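Local coordinates for putative chemotaxis protein (PDB 3H4Y) that probably dephosphorylates the phosphorylated response regulator CheY in bacterial chemotaxis signalling, as a putative member of the CheX phosphatase family, at residues A25-Q30 against F142-G147; V41-V46 against G126-H131; A48-T53 against Q115-S120; T63-C68 against H146-V151; S135-I140 against T150-F155. One frame throughout, in Å; residues are numbered along the deposited sequence. Where two conformers were deposited one is given.

Contact 1 (A25-Q30 against F142-G147)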
# COMPACT_ATOMS: atom_id res chain seq x y z
N ALA A 25 -16.40 5.66 14.85
CA ALA A 25 -15.58 6.36 15.85
C ALA A 25 -16.24 7.52 16.58
O ALA A 25 -15.65 8.09 17.51
CB ALA A 25 -14.31 6.89 15.13
N GLY A 26 -17.46 7.89 16.17
CA GLY A 26 -18.14 9.05 16.69
C GLY A 26 -17.46 10.37 16.35
O GLY A 26 -17.58 11.34 17.10
N ILE A 27 -16.74 10.39 15.23
CA ILE A 27 -16.00 11.57 14.76
C ILE A 27 -16.62 12.06 13.48
O ILE A 27 -16.87 11.28 12.56
CB ILE A 27 -14.49 11.23 14.53
CG1 ILE A 27 -13.85 10.86 15.86
CG2 ILE A 27 -13.75 12.41 13.81
CD1 ILE A 27 -12.46 10.24 15.73
N GLN A 28 -16.93 13.36 13.44
CA GLN A 28 -17.48 13.98 12.22
C GLN A 28 -16.34 14.76 11.55
O GLN A 28 -16.03 15.88 11.95
CB GLN A 28 -18.63 14.91 12.59
CG GLN A 28 -19.82 14.20 13.23
CD GLN A 28 -20.63 13.38 12.25
OE1 GLN A 28 -21.38 12.50 12.66
NE2 GLN A 28 -20.50 13.68 10.96
N PRO A 29 -15.69 14.17 10.52
CA PRO A 29 -14.56 14.84 9.89
C PRO A 29 -15.05 15.91 8.92
O PRO A 29 -16.08 15.73 8.25
CB PRO A 29 -13.86 13.70 9.16
CG PRO A 29 -14.98 12.79 8.79
CD PRO A 29 -15.99 12.88 9.87
N GLN A 30 -14.30 17.01 8.83
CA GLN A 30 -14.64 18.12 7.95
C GLN A 30 -13.71 18.09 6.75
O GLN A 30 -12.51 18.31 6.90
CB GLN A 30 -14.45 19.44 8.70
CG GLN A 30 -14.52 20.71 7.84
CD GLN A 30 -15.89 20.90 7.26
OE1 GLN A 30 -16.86 21.04 8.00
NE2 GLN A 30 -16.00 20.89 5.91
N PHE A 142 -8.89 16.19 5.40
CA PHE A 142 -9.95 16.28 6.39
C PHE A 142 -9.37 16.77 7.73
O PHE A 142 -8.22 16.47 8.07
CB PHE A 142 -10.59 14.91 6.61
CG PHE A 142 -11.40 14.43 5.45
CD1 PHE A 142 -10.77 13.84 4.35
CD2 PHE A 142 -12.79 14.50 5.46
CE1 PHE A 142 -11.53 13.35 3.29
CE2 PHE A 142 -13.53 14.01 4.45
CZ PHE A 142 -12.93 13.45 3.34
N LEU A 143 -10.18 17.53 8.46
CA LEU A 143 -9.86 17.94 9.80
C LEU A 143 -10.78 17.27 10.82
O LEU A 143 -11.99 17.10 10.59
CB LEU A 143 -9.99 19.46 9.95
CG LEU A 143 -8.84 20.32 9.41
CD1 LEU A 143 -9.11 21.79 9.71
CD2 LEU A 143 -7.54 19.95 10.08
N THR A 144 -10.21 16.96 11.98
CA THR A 144 -10.98 16.53 13.13
C THR A 144 -10.51 17.42 14.29
O THR A 144 -9.53 18.18 14.15
CB THR A 144 -10.74 15.06 13.52
OG1 THR A 144 -9.43 14.91 14.07
CG2 THR A 144 -10.88 14.11 12.29
N ASN A 145 -11.17 17.28 15.43
CA ASN A 145 -10.74 18.03 16.61
C ASN A 145 -9.33 17.70 17.07
O ASN A 145 -8.70 18.50 17.79
CB ASN A 145 -11.69 17.78 17.77
CG ASN A 145 -13.09 18.30 17.52
OD1 ASN A 145 -13.34 19.15 16.63
ND2 ASN A 145 -14.04 17.76 18.29
N HIS A 146 -8.83 16.53 16.70
CA HIS A 146 -7.50 16.09 17.08
C HIS A 146 -6.46 16.00 15.97
O HIS A 146 -5.43 15.35 16.15
CB HIS A 146 -7.58 14.78 17.86
CG HIS A 146 -8.35 14.90 19.13
ND1 HIS A 146 -7.76 15.30 20.30
CD2 HIS A 146 -9.66 14.75 19.40
CE1 HIS A 146 -8.68 15.36 21.25
NE2 HIS A 146 -9.84 15.02 20.73
N GLY A 147 -6.71 16.61 14.82
CA GLY A 147 -5.69 16.69 13.80
C GLY A 147 -6.25 16.53 12.42
O GLY A 147 -7.43 16.77 12.20
O HOH W 1 -14.01 16.31 14.55
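Phe142 meets the 25-30 segment obliquely, ring atom CD2 lying 3.9 Å from Pro29 CB. The ring is swung beside its own backbone N, with CG anti to the carbonyl carbon (chi1 -70°), and it reaches the side where Pro29 packs on Val18 and Leu21 of helix 10-25. Phe142 CA also points its hydrogen at Gln30 O, 3.3 Å away.

Leu143 supplies the backbone pairing. Gln30 N donates to Leu143 O at 2.9 Å with an N-H...O angle of 174°, and Leu143 N returns a bond to Gln30 O, also 2.9 Å. These two bonds make an antiparallel hydrogen-bonded pair, one end of the pairing of strand 30-37, an outermost strand of the six-stranded sheet within this chain, with strand 137-144. Both side chains leave on the same face of the sheet, but the bent Gln30 chain (chi2 66°) leads its amide away.

At Thr144 the branched side chains meet slantwise, CG2 to Ile27 CG2 at 3.7 Å. The other branch, Thr144 OG1, accepts from His146 N at 3.1 Å, an ST turn within the type I turn that links strands 137-144 and 147-155.

Asn145 N donates to a water 3.1 Å away, which bonds weakly to Gln28 O. Gly147 N donates to Thr144 O at 3.3 Å, closing the turn, and Gly147 O receives Thr144 N in return.

Contact 2 (V41-V46 against G126-H131)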
# COMPACT_ATOMS: atom_id res chain seq x y z
N VAL A 41 1.88 13.58 -3.20
CA VAL A 41 2.44 12.81 -2.12
C VAL A 41 1.67 13.14 -0.86
O VAL A 41 1.39 14.33 -0.59
CB VAL A 41 3.92 13.16 -1.93
CG1 VAL A 41 4.50 12.39 -0.73
CG2 VAL A 41 4.74 12.87 -3.22
N ALA A 42 1.31 12.12 -0.07
CA ALA A 42 0.72 12.35 1.25
C ALA A 42 1.78 12.03 2.29
O ALA A 42 2.49 11.04 2.17
CB ALA A 42 -0.51 11.45 1.47
N LYS A 43 1.89 12.86 3.32
CA LYS A 43 2.89 12.69 4.38
C LYS A 43 2.17 12.63 5.71
O LYS A 43 1.28 13.44 5.98
CB LYS A 43 3.90 13.83 4.36
CG LYS A 43 4.98 13.70 5.43
CD LYS A 43 6.07 14.71 5.22
CE LYS A 43 7.08 14.66 6.35
NZ LYS A 43 8.24 15.56 6.09
N GLY A 44 2.53 11.67 6.53
CA GLY A 44 1.88 11.52 7.81
C GLY A 44 2.54 10.48 8.66
O GLY A 44 3.68 10.13 8.42
N ASP A 45 1.83 10.02 9.68
CA ASP A 45 2.41 9.12 10.69
C ASP A 45 1.85 7.69 10.65
O ASP A 45 2.52 6.74 11.08
CB ASP A 45 2.26 9.75 12.07
CG ASP A 45 2.82 11.16 12.11
OD1 ASP A 45 3.98 11.37 11.62
OD2 ASP A 45 2.13 12.07 12.62
N VAL A 46 0.58 7.55 10.29
CA VAL A 46 -0.04 6.23 10.14
C VAL A 46 -0.90 6.29 8.89
O VAL A 46 -1.73 7.19 8.75
CB VAL A 46 -0.93 5.84 11.36
CG1 VAL A 46 -1.25 4.33 11.28
CG2 VAL A 46 -0.23 6.19 12.71
N GLY A 126 6.25 10.81 9.89
CA GLY A 126 6.66 11.57 8.70
C GLY A 126 6.95 10.76 7.44
O GLY A 126 7.61 11.27 6.52
N HIS A 127 6.39 9.56 7.36
CA HIS A 127 6.55 8.76 6.15
C HIS A 127 5.72 9.40 5.01
O HIS A 127 4.84 10.22 5.24
CB HIS A 127 6.14 7.29 6.39
CG HIS A 127 4.66 7.08 6.53
ND1 HIS A 127 4.06 6.88 7.76
CD2 HIS A 127 3.66 7.03 5.62
CE1 HIS A 127 2.75 6.73 7.59
NE2 HIS A 127 2.48 6.80 6.30
N THR A 128 6.03 9.03 3.79
CA THR A 128 5.28 9.47 2.62
C THR A 128 4.68 8.31 1.85
O THR A 128 5.23 7.20 1.83
CB THR A 128 6.16 10.31 1.67
OG1 THR A 128 7.28 9.52 1.22
CG2 THR A 128 6.66 11.61 2.40
N ILE A 129 3.53 8.59 1.26
CA ILE A 129 2.81 7.67 0.38
C ILE A 129 2.78 8.29 -1.00
O ILE A 129 2.22 9.38 -1.18
CB ILE A 129 1.34 7.46 0.83
CG1 ILE A 129 1.20 7.02 2.28
CG2 ILE A 129 0.64 6.47 -0.13
CD1 ILE A 129 1.94 5.68 2.62
N SER A 130 3.34 7.57 -1.98
CA SER A 130 3.42 8.08 -3.35
C SER A 130 2.85 7.04 -4.29
O SER A 130 3.52 6.08 -4.65
CB SER A 130 4.87 8.40 -3.73
OG SER A 130 5.43 9.36 -2.86
N HIS A 131 1.60 7.22 -4.67
CA HIS A 131 1.06 6.34 -5.70
C HIS A 131 1.78 6.59 -7.03
O HIS A 131 2.05 7.72 -7.42
CB HIS A 131 -0.45 6.49 -5.84
CG HIS A 131 -1.18 6.38 -4.54
ND1 HIS A 131 -1.09 5.26 -3.75
CD2 HIS A 131 -1.93 7.28 -3.87
CE1 HIS A 131 -1.80 5.46 -2.66
NE2 HIS A 131 -2.33 6.68 -2.71
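The imidazole of His127 lies against the backbone of Gly44 and Asp45 in two different ways. Gly44 O sits 3.3 Å above one face, offset toward the rim, whereas Asp45 O and Val46 CA approach the edge in the ring plane; CE1 comes within 3.3 Å of Asp45 C. The ring gets there because CG lies between the backbone N and the carbonyl carbon (chi1 72°), and its rotation is fixed by hydrogen bonds of ND1 with Gly124 O and NE2 with Ser47 OG.

On the other face of the strand pair, Lys43 runs fully extended alongside strand 127-131 and its lead-in, CE passing 3.4 Å from Gly126 O. Farther along, Val41 and Thr128 cross obliquely, with CG1 of Val41 3.6 Å from CB of Thr128.

Strands 42-44 and 127-131 form a small antiparallel sheet, their directions 158° apart. Ala42 N donates to Ile129 O at 3.1 Å, and Ala42 O receives Ile129 N at 2.8 Å. Beside the histidine, Gly44 N donates to His127 O at 3.0 Å. Strand 127-131 also pairs antiparallel with a strand of the second subunit, where Ser130 OG bonds Lys89 of that subunit.

At the corner, Asp45 and Val46 face Phe64 as a classic beta bulge. Asp45 divides its carboxylate: OD2 takes Lys66 N, and OD1 accepts Gly126 N at 2.9 Å, with the N-H arriving nearly end-on to the C-O bond.

Contact 3 (A48-T53 against Q115-S120)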
# COMPACT_ATOMS: atom_id res chain seq x y z
N ALA A 48 -3.01 3.84 5.64
CA ALA A 48 -3.34 2.57 5.05
C ALA A 48 -3.53 2.72 3.55
O ALA A 48 -4.07 3.72 3.10
CB ALA A 48 -4.62 1.90 5.69
N VAL A 49 -3.15 1.68 2.82
CA VAL A 49 -3.21 1.66 1.34
C VAL A 49 -4.01 0.44 0.93
O VAL A 49 -3.83 -0.63 1.49
CB VAL A 49 -1.79 1.62 0.71
CG1 VAL A 49 -1.84 1.41 -0.82
CG2 VAL A 49 -0.99 2.89 1.05
N ILE A 50 -4.91 0.64 -0.04
CA ILE A 50 -5.70 -0.42 -0.67
C ILE A 50 -5.51 -0.29 -2.16
O ILE A 50 -5.60 0.80 -2.72
CB ILE A 50 -7.18 -0.32 -0.31
CG1 ILE A 50 -7.37 -0.75 1.15
CG2 ILE A 50 -8.09 -1.08 -1.31
CD1 ILE A 50 -8.76 -0.56 1.69
N GLY A 51 -5.29 -1.41 -2.82
CA GLY A 51 -5.23 -1.45 -4.29
C GLY A 51 -6.61 -1.73 -4.84
O GLY A 51 -7.35 -2.55 -4.29
N ILE A 52 -6.95 -1.04 -5.92
CA ILE A 52 -8.25 -1.23 -6.59
C ILE A 52 -7.99 -1.68 -8.04
O ILE A 52 -7.01 -1.26 -8.69
CB ILE A 52 -9.16 0.04 -6.48
CG1 ILE A 52 -8.57 1.26 -7.18
CG2 ILE A 52 -9.49 0.32 -5.01
CD1 ILE A 52 -9.40 2.56 -7.11
N THR A 53 -8.88 -2.52 -8.53
CA THR A 53 -8.72 -3.15 -9.83
C THR A 53 -10.02 -3.17 -10.61
O THR A 53 -11.09 -3.02 -10.03
CB THR A 53 -8.23 -4.61 -9.67
OG1 THR A 53 -9.21 -5.41 -9.01
CG2 THR A 53 -6.89 -4.69 -8.91
N GLN A 115 -12.93 -3.47 -7.86
CA GLN A 115 -12.71 -4.41 -6.78
C GLN A 115 -11.61 -3.83 -5.88
O GLN A 115 -10.78 -3.02 -6.32
CB GLN A 115 -12.28 -5.76 -7.35
CG GLN A 115 -13.46 -6.58 -7.99
CD GLN A 115 -14.13 -5.96 -9.25
OE1 GLN A 115 -13.53 -5.89 -10.33
NE2 GLN A 115 -15.41 -5.59 -9.12
N GLY A 116 -11.64 -4.17 -4.60
CA GLY A 116 -10.64 -3.68 -3.66
C GLY A 116 -9.91 -4.80 -2.94
O GLY A 116 -10.49 -5.81 -2.57
N SER A 117 -8.63 -4.55 -2.64
CA SER A 117 -7.81 -5.46 -1.87
C SER A 117 -8.04 -5.25 -0.36
O SER A 117 -8.73 -4.33 0.09
CB SER A 117 -6.33 -5.20 -2.21
OG SER A 117 -5.84 -4.02 -1.58
N THR A 118 -7.38 -6.08 0.43
CA THR A 118 -7.29 -5.81 1.86
C THR A 118 -6.25 -4.70 2.07
O THR A 118 -5.44 -4.36 1.20
CB THR A 118 -6.93 -7.07 2.64
OG1 THR A 118 -5.77 -7.66 2.09
CG2 THR A 118 -8.10 -8.07 2.59
N PRO A 119 -6.33 -4.02 3.21
CA PRO A 119 -5.42 -2.90 3.46
C PRO A 119 -4.03 -3.27 3.96
O PRO A 119 -3.83 -4.32 4.55
CB PRO A 119 -6.14 -2.10 4.55
CG PRO A 119 -7.03 -3.05 5.21
CD PRO A 119 -7.29 -4.23 4.31
N SER A 120 -3.08 -2.39 3.69
CA SER A 120 -1.72 -2.49 4.24
C SER A 120 -1.50 -1.23 5.05
O SER A 120 -1.65 -0.12 4.52
CB SER A 120 -0.69 -2.58 3.12
OG SER A 120 -1.03 -3.66 2.23
O HOH W 2 -10.97 -6.57 -10.78
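The Gln115 amide, the sole flat side-chain group of this contact, lies beside the Thr53 peptide, OE1 3.8 Å from Thr53 O. The chain bends at chi2 (64°) to bring it there, and OE1 accepts from a water at 2.7 Å. The pairing joins strand 47-54 to strand 114-124, outermost in the six-stranded antiparallel sheet within this chain.

Two ladders are present, and the register shifts by one residue between them. Val49 and Ser120 form a hydrogen-bonded pair, as do Thr53 and Gln115, with Ile52 and Gly116 as a non-hydrogen-bonded pair beside the latter. Where the strand is interrupted, a side chain supplies the acceptor: Ser117 OG takes Gly51 N at 2.9 Å with an N-H...O angle of 151°. It can do so because OG lies between its own backbone N and carbonyl carbon (chi1 76°), and it donates its own hydrogen to Thr118 O at 2.8 Å. Ser117 N in turn donates to Gly51 O at 2.9 Å.

On the face toward helix 84-109, Ile50 and Pro119 lie side by side and point the same way, CG1 of Ile50 3.9 Å from Pro119 CB; Thr96 and Ser100 of that helix pack on Ile50. The other subunit meets this edge too, Ser120 OG bonding His131 ND1 of the second subunit and Thr53 OG1 its own counterpart there.

At the Thr53 end of the pairing, Thr53 and Gln115 cross at about a right angle, Thr53 OG1 3.5 Å from Gln115 CB, and the water held by Gln115 OE1 stands 2.8 Å from Thr53 OG1.

Contact 4 (T63-C68 against H146-V151)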
# COMPACT_ATOMS: atom_id res chain seq x y z
N THR A 63 -4.08 8.76 5.12
CA THR A 63 -2.86 9.09 5.85
C THR A 63 -3.22 10.05 6.98
O THR A 63 -3.74 11.14 6.75
CB THR A 63 -1.83 9.74 4.91
OG1 THR A 63 -1.48 8.78 3.89
CG2 THR A 63 -0.61 10.25 5.67
N PHE A 64 -2.90 9.64 8.19
CA PHE A 64 -3.26 10.35 9.39
C PHE A 64 -2.05 10.94 10.10
O PHE A 64 -0.99 10.30 10.16
CB PHE A 64 -3.88 9.36 10.41
CG PHE A 64 -5.22 8.77 10.04
CD1 PHE A 64 -5.30 7.60 9.29
CD2 PHE A 64 -6.39 9.36 10.47
CE1 PHE A 64 -6.58 7.06 8.97
CE2 PHE A 64 -7.66 8.82 10.16
CZ PHE A 64 -7.73 7.71 9.39
N THR A 65 -2.23 12.10 10.73
CA THR A 65 -1.29 12.57 11.73
C THR A 65 -1.45 11.68 12.96
O THR A 65 -2.51 11.08 13.22
CB THR A 65 -1.47 14.05 12.14
OG1 THR A 65 -2.69 14.21 12.84
CG2 THR A 65 -1.41 14.97 10.92
N LYS A 66 -0.39 11.57 13.72
CA LYS A 66 -0.39 10.73 14.90
C LYS A 66 -1.54 11.09 15.89
O LYS A 66 -2.27 10.21 16.39
CB LYS A 66 0.99 10.81 15.58
CG LYS A 66 1.10 9.94 16.78
CD LYS A 66 2.45 10.14 17.49
CE LYS A 66 3.64 9.88 16.56
NZ LYS A 66 4.94 9.95 17.30
N SER A 67 -1.72 12.38 16.17
CA SER A 67 -2.74 12.78 17.12
C SER A 67 -4.12 12.43 16.59
O SER A 67 -5.00 12.02 17.35
CB SER A 67 -2.67 14.27 17.46
OG SER A 67 -2.82 15.06 16.31
N CYS A 68 -4.29 12.53 15.28
CA CYS A 68 -5.58 12.22 14.66
C CYS A 68 -5.89 10.72 14.80
O CYS A 68 -7.00 10.33 15.17
CB CYS A 68 -5.57 12.66 13.19
SG CYS A 68 -7.19 12.55 12.41
N HIS A 146 -8.83 16.53 16.70
CA HIS A 146 -7.50 16.09 17.08
C HIS A 146 -6.46 16.00 15.97
O HIS A 146 -5.43 15.35 16.15
CB HIS A 146 -7.58 14.78 17.86
CG HIS A 146 -8.35 14.90 19.13
ND1 HIS A 146 -7.76 15.30 20.30
CD2 HIS A 146 -9.66 14.75 19.40
CE1 HIS A 146 -8.68 15.36 21.25
NE2 HIS A 146 -9.84 15.02 20.73
N GLY A 147 -6.71 16.61 14.82
CA GLY A 147 -5.69 16.69 13.80
C GLY A 147 -6.25 16.53 12.42
O GLY A 147 -7.43 16.77 12.20
N GLU A 148 -5.38 16.14 11.49
CA GLU A 148 -5.69 16.07 10.07
C GLU A 148 -5.45 14.66 9.52
O GLU A 148 -4.60 13.89 10.04
CB GLU A 148 -4.76 17.04 9.33
CG GLU A 148 -5.01 17.27 7.83
CD GLU A 148 -4.38 16.26 6.86
OE1 GLU A 148 -3.42 15.53 7.18
OE2 GLU A 148 -4.85 16.23 5.72
N PHE A 149 -6.14 14.35 8.44
CA PHE A 149 -5.83 13.16 7.64
C PHE A 149 -6.16 13.46 6.19
O PHE A 149 -6.96 14.35 5.91
CB PHE A 149 -6.50 11.90 8.15
CG PHE A 149 -8.01 11.87 8.03
CD1 PHE A 149 -8.82 12.34 9.05
CD2 PHE A 149 -8.63 11.31 6.92
CE1 PHE A 149 -10.18 12.28 8.97
CE2 PHE A 149 -9.99 11.23 6.84
CZ PHE A 149 -10.78 11.71 7.88
N THR A 150 -5.53 12.73 5.27
CA THR A 150 -5.72 12.93 3.84
C THR A 150 -6.14 11.64 3.17
O THR A 150 -5.49 10.61 3.35
CB THR A 150 -4.45 13.47 3.17
OG1 THR A 150 -4.13 14.74 3.74
CG2 THR A 150 -4.62 13.61 1.68
N VAL A 151 -7.23 11.71 2.42
CA VAL A 151 -7.71 10.61 1.60
C VAL A 151 -7.26 10.81 0.14
O VAL A 151 -7.39 11.91 -0.41
CB VAL A 151 -9.26 10.47 1.66
CG1 VAL A 151 -9.77 9.36 0.66
CG2 VAL A 151 -9.73 10.20 3.09
O HOH W 3 -3.34 9.06 1.75
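Phe64 and Phe149 point the same way from neighbouring strands, and their rings form an offset, near-parallel pair with little overlap: the centroids are 4.9 Å apart and the planes 30° apart. Phe64 CE2 sits above one face of Phe149, toward its rim, and Phe64 CD2 touches Phe149 CB at 3.4 Å. Phe149 reaches this place with CG held between its backbone N and carbonyl carbon (chi1 67°). In Cys68 the sulfur is anti to the backbone N (chi1 -171°), which sets it at the edge of the Phe149 ring, 3.7 Å from CD1, and in the plane of the Phe64 ring as well.

The backbone pairs Thr63 with Thr150 in antiparallel, hydrogen-bonded fashion, so strand 58-64 borders the hairpin strand 147-155. Two residues on, Thr65 N donates almost straight to Glu148 O at 3.0 Å. Thr65 is also the N-cap of helix 66-77, its OG1 accepting weakly from Cys68 N.

Within the first turn of that helix, Ser67 OG donates to His146 O at 2.6 Å. Along strand 147-155, Thr150 OG1 donates to the syn lone pair of Glu148 OE2 at 2.6 Å, a bond of one of two Glu148 conformers whose hold on the carboxylate is therefore doubtful.

The chemistry implies that the helix start is tied to the hairpin mainly by backbone carbonyls, those of His146 and Glu148, while the aromatic and sulfur groups fill the buried side.

Contact 5 (S135-I140 against T150-F155). With MRD ((4R)-2-methylpentane-2,4-diol), chain C.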
# COMPACT_ATOMS: atom_id res chain seq x y z
N SER A 135 -1.75 8.75 -14.07
CA SER A 135 -2.84 9.69 -13.90
C SER A 135 -2.55 10.69 -12.75
O SER A 135 -1.76 10.40 -11.85
CB SER A 135 -4.12 8.94 -13.54
OG SER A 135 -4.55 8.03 -14.56
N PRO A 136 -3.23 11.84 -12.76
CA PRO A 136 -3.14 12.69 -11.59
C PRO A 136 -3.82 11.95 -10.44
O PRO A 136 -4.70 11.10 -10.65
CB PRO A 136 -3.99 13.91 -11.96
CG PRO A 136 -4.21 13.82 -13.42
CD PRO A 136 -4.10 12.40 -13.79
N ILE A 137 -3.46 12.33 -9.23
CA ILE A 137 -3.97 11.69 -8.02
C ILE A 137 -4.89 12.68 -7.31
O ILE A 137 -4.53 13.83 -7.16
CB ILE A 137 -2.77 11.33 -7.13
CG1 ILE A 137 -1.95 10.20 -7.77
CG2 ILE A 137 -3.25 10.88 -5.71
CD1 ILE A 137 -0.49 10.15 -7.23
N MSE A 138 -6.08 12.22 -6.91
CA MSE A 138 -7.04 13.02 -6.11
C MSE A 138 -6.62 12.97 -4.65
O MSE A 138 -6.27 11.89 -4.12
CB MSE A 138 -8.47 12.47 -6.22
CG MSE A 138 -9.55 13.29 -5.46
SE MSE A 138 -11.05 12.12 -4.93
CE MSE A 138 -10.20 11.26 -3.42
N ALA A 139 -6.63 14.12 -3.99
CA ALA A 139 -6.42 14.18 -2.56
C ALA A 139 -7.48 15.06 -1.92
O ALA A 139 -7.89 16.07 -2.50
CB ALA A 139 -5.06 14.70 -2.23
N ILE A 140 -7.93 14.67 -0.73
CA ILE A 140 -8.91 15.45 0.04
C ILE A 140 -8.39 15.48 1.47
O ILE A 140 -8.30 14.41 2.13
CB ILE A 140 -10.35 14.87 0.02
CG1 ILE A 140 -10.83 14.54 -1.40
CG2 ILE A 140 -11.36 15.84 0.75
CD1 ILE A 140 -12.03 13.61 -1.41
N THR A 150 -5.53 12.73 5.27
CA THR A 150 -5.72 12.93 3.84
C THR A 150 -6.14 11.64 3.17
O THR A 150 -5.49 10.61 3.35
CB THR A 150 -4.45 13.47 3.17
OG1 THR A 150 -4.13 14.74 3.74
CG2 THR A 150 -4.62 13.61 1.68
N VAL A 151 -7.23 11.71 2.42
CA VAL A 151 -7.71 10.61 1.60
C VAL A 151 -7.26 10.81 0.14
O VAL A 151 -7.39 11.91 -0.41
CB VAL A 151 -9.26 10.47 1.66
CG1 VAL A 151 -9.77 9.36 0.66
CG2 VAL A 151 -9.73 10.20 3.09
N GLU A 152 -6.66 9.77 -0.46
CA GLU A 152 -6.24 9.83 -1.86
C GLU A 152 -6.88 8.71 -2.67
O GLU A 152 -7.23 7.67 -2.13
CB GLU A 152 -4.71 9.76 -2.01
CG GLU A 152 -3.96 10.88 -1.42
CD GLU A 152 -2.53 10.87 -1.93
OE1 GLU A 152 -1.92 9.77 -2.00
OE2 GLU A 152 -1.99 11.95 -2.28
N PHE A 153 -7.00 8.94 -3.97
CA PHE A 153 -7.62 8.01 -4.92
C PHE A 153 -7.00 8.28 -6.26
O PHE A 153 -6.83 9.44 -6.65
CB PHE A 153 -9.14 8.35 -5.01
CG PHE A 153 -9.91 7.68 -6.15
CD1 PHE A 153 -9.98 6.30 -6.31
CD2 PHE A 153 -10.68 8.48 -6.99
CE1 PHE A 153 -10.75 5.73 -7.31
CE2 PHE A 153 -11.45 7.93 -7.98
CZ PHE A 153 -11.48 6.55 -8.14
N CYS A 154 -6.67 7.21 -6.98
CA CYS A 154 -6.23 7.37 -8.37
C CYS A 154 -6.58 6.13 -9.15
O CYS A 154 -6.79 5.05 -8.57
CB CYS A 154 -4.73 7.61 -8.43
SG CYS A 154 -3.69 6.26 -7.79
N PHE A 155 -6.67 6.29 -10.47
CA PHE A 155 -6.80 5.13 -11.35
C PHE A 155 -6.26 5.52 -12.73
O PHE A 155 -6.17 6.70 -13.07
CB PHE A 155 -8.26 4.59 -11.47
CG PHE A 155 -9.24 5.57 -12.05
CD1 PHE A 155 -9.36 5.73 -13.42
CD2 PHE A 155 -10.03 6.33 -11.22
CE1 PHE A 155 -10.27 6.65 -13.94
CE2 PHE A 155 -10.95 7.23 -11.73
CZ PHE A 155 -11.07 7.40 -13.09
C1 MRD C . -7.76 11.53 -10.16
C2 MRD C . -8.02 10.21 -10.86
O2 MRD C . -6.79 9.45 -10.92
CM MRD C . -8.97 9.46 -9.92
C3 MRD C . -8.84 10.53 -12.13
C4 MRD C . -8.39 10.35 -13.59
O4 MRD C . -7.43 9.32 -13.80
C5 MRD C . -7.85 11.66 -14.15
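Met138, present as selenomethionine, and Phe153 leave the same face of adjacent strands and meet at a slant; with Ile137 they are among the most deeply engaged residues. Met138 leaves with CG anti to its backbone N (chi1 -178°), then bends at the selenium (chi3 77°), which returns CE to within 3.5 Å of Phe153 CB. The selenium stands at the edge of the Phe153 ring, 5.5 Å from its centroid and 75° off the ring normal, a Met-aromatic contact. Phe13 of helix 10-25 lies against both side chains.

Their backbones pair directly, Met138 N donating to Phe153 O at 2.9 Å. Strands 137-144 and 147-155 are the two arms of a beta hairpin between strand 30-37 and strand 58-64 in the six-stranded antiparallel sheet, and Ile140 with Val151 makes the next hydrogen-bonded pair.

Ile137 works on the other face. Its CG1 touches Cys154 CB at 3.9 Å, and CG2 rests 3.8 Å from Glu152 OE2, the two side chains meeting at a slant; that carboxylate oxygen is hydrogen-bonded to Asn40.

Toward the open end of the hairpin a methylpentanediol, probably from the crystallisation liquor, bridges the arms. Its O2 donates to Pro136 O at 2.7 Å and accepts from Phe155 N at 3.2 Å. Beyond it, Ser135 OG donates to Phe155 O at 2.6 Å.

Contacts 1, 3, 4 and 5 reach the six-stranded antiparallel sheet; contact 2 is a two-stranded pairing within the chain, extended by a strand of the second subunit. Contacts 1 and 5 share strand 137-144, and contacts 4 and 5 share strand 147-155, so the hairpin is gripped along its length: the centres of contacts 1 and 4 are about 9 Å apart, those of 1 and 5 about 20 Å. Contact 3 lies about 23 Å from contact 1, on the opposite side of the chain's centre. Along the chain, contact 1 encloses contact 2, which encloses contact 3, while contact 5 opens after contact 2 closes. Of the five, only contacts 2 and 3 meet the second subunit.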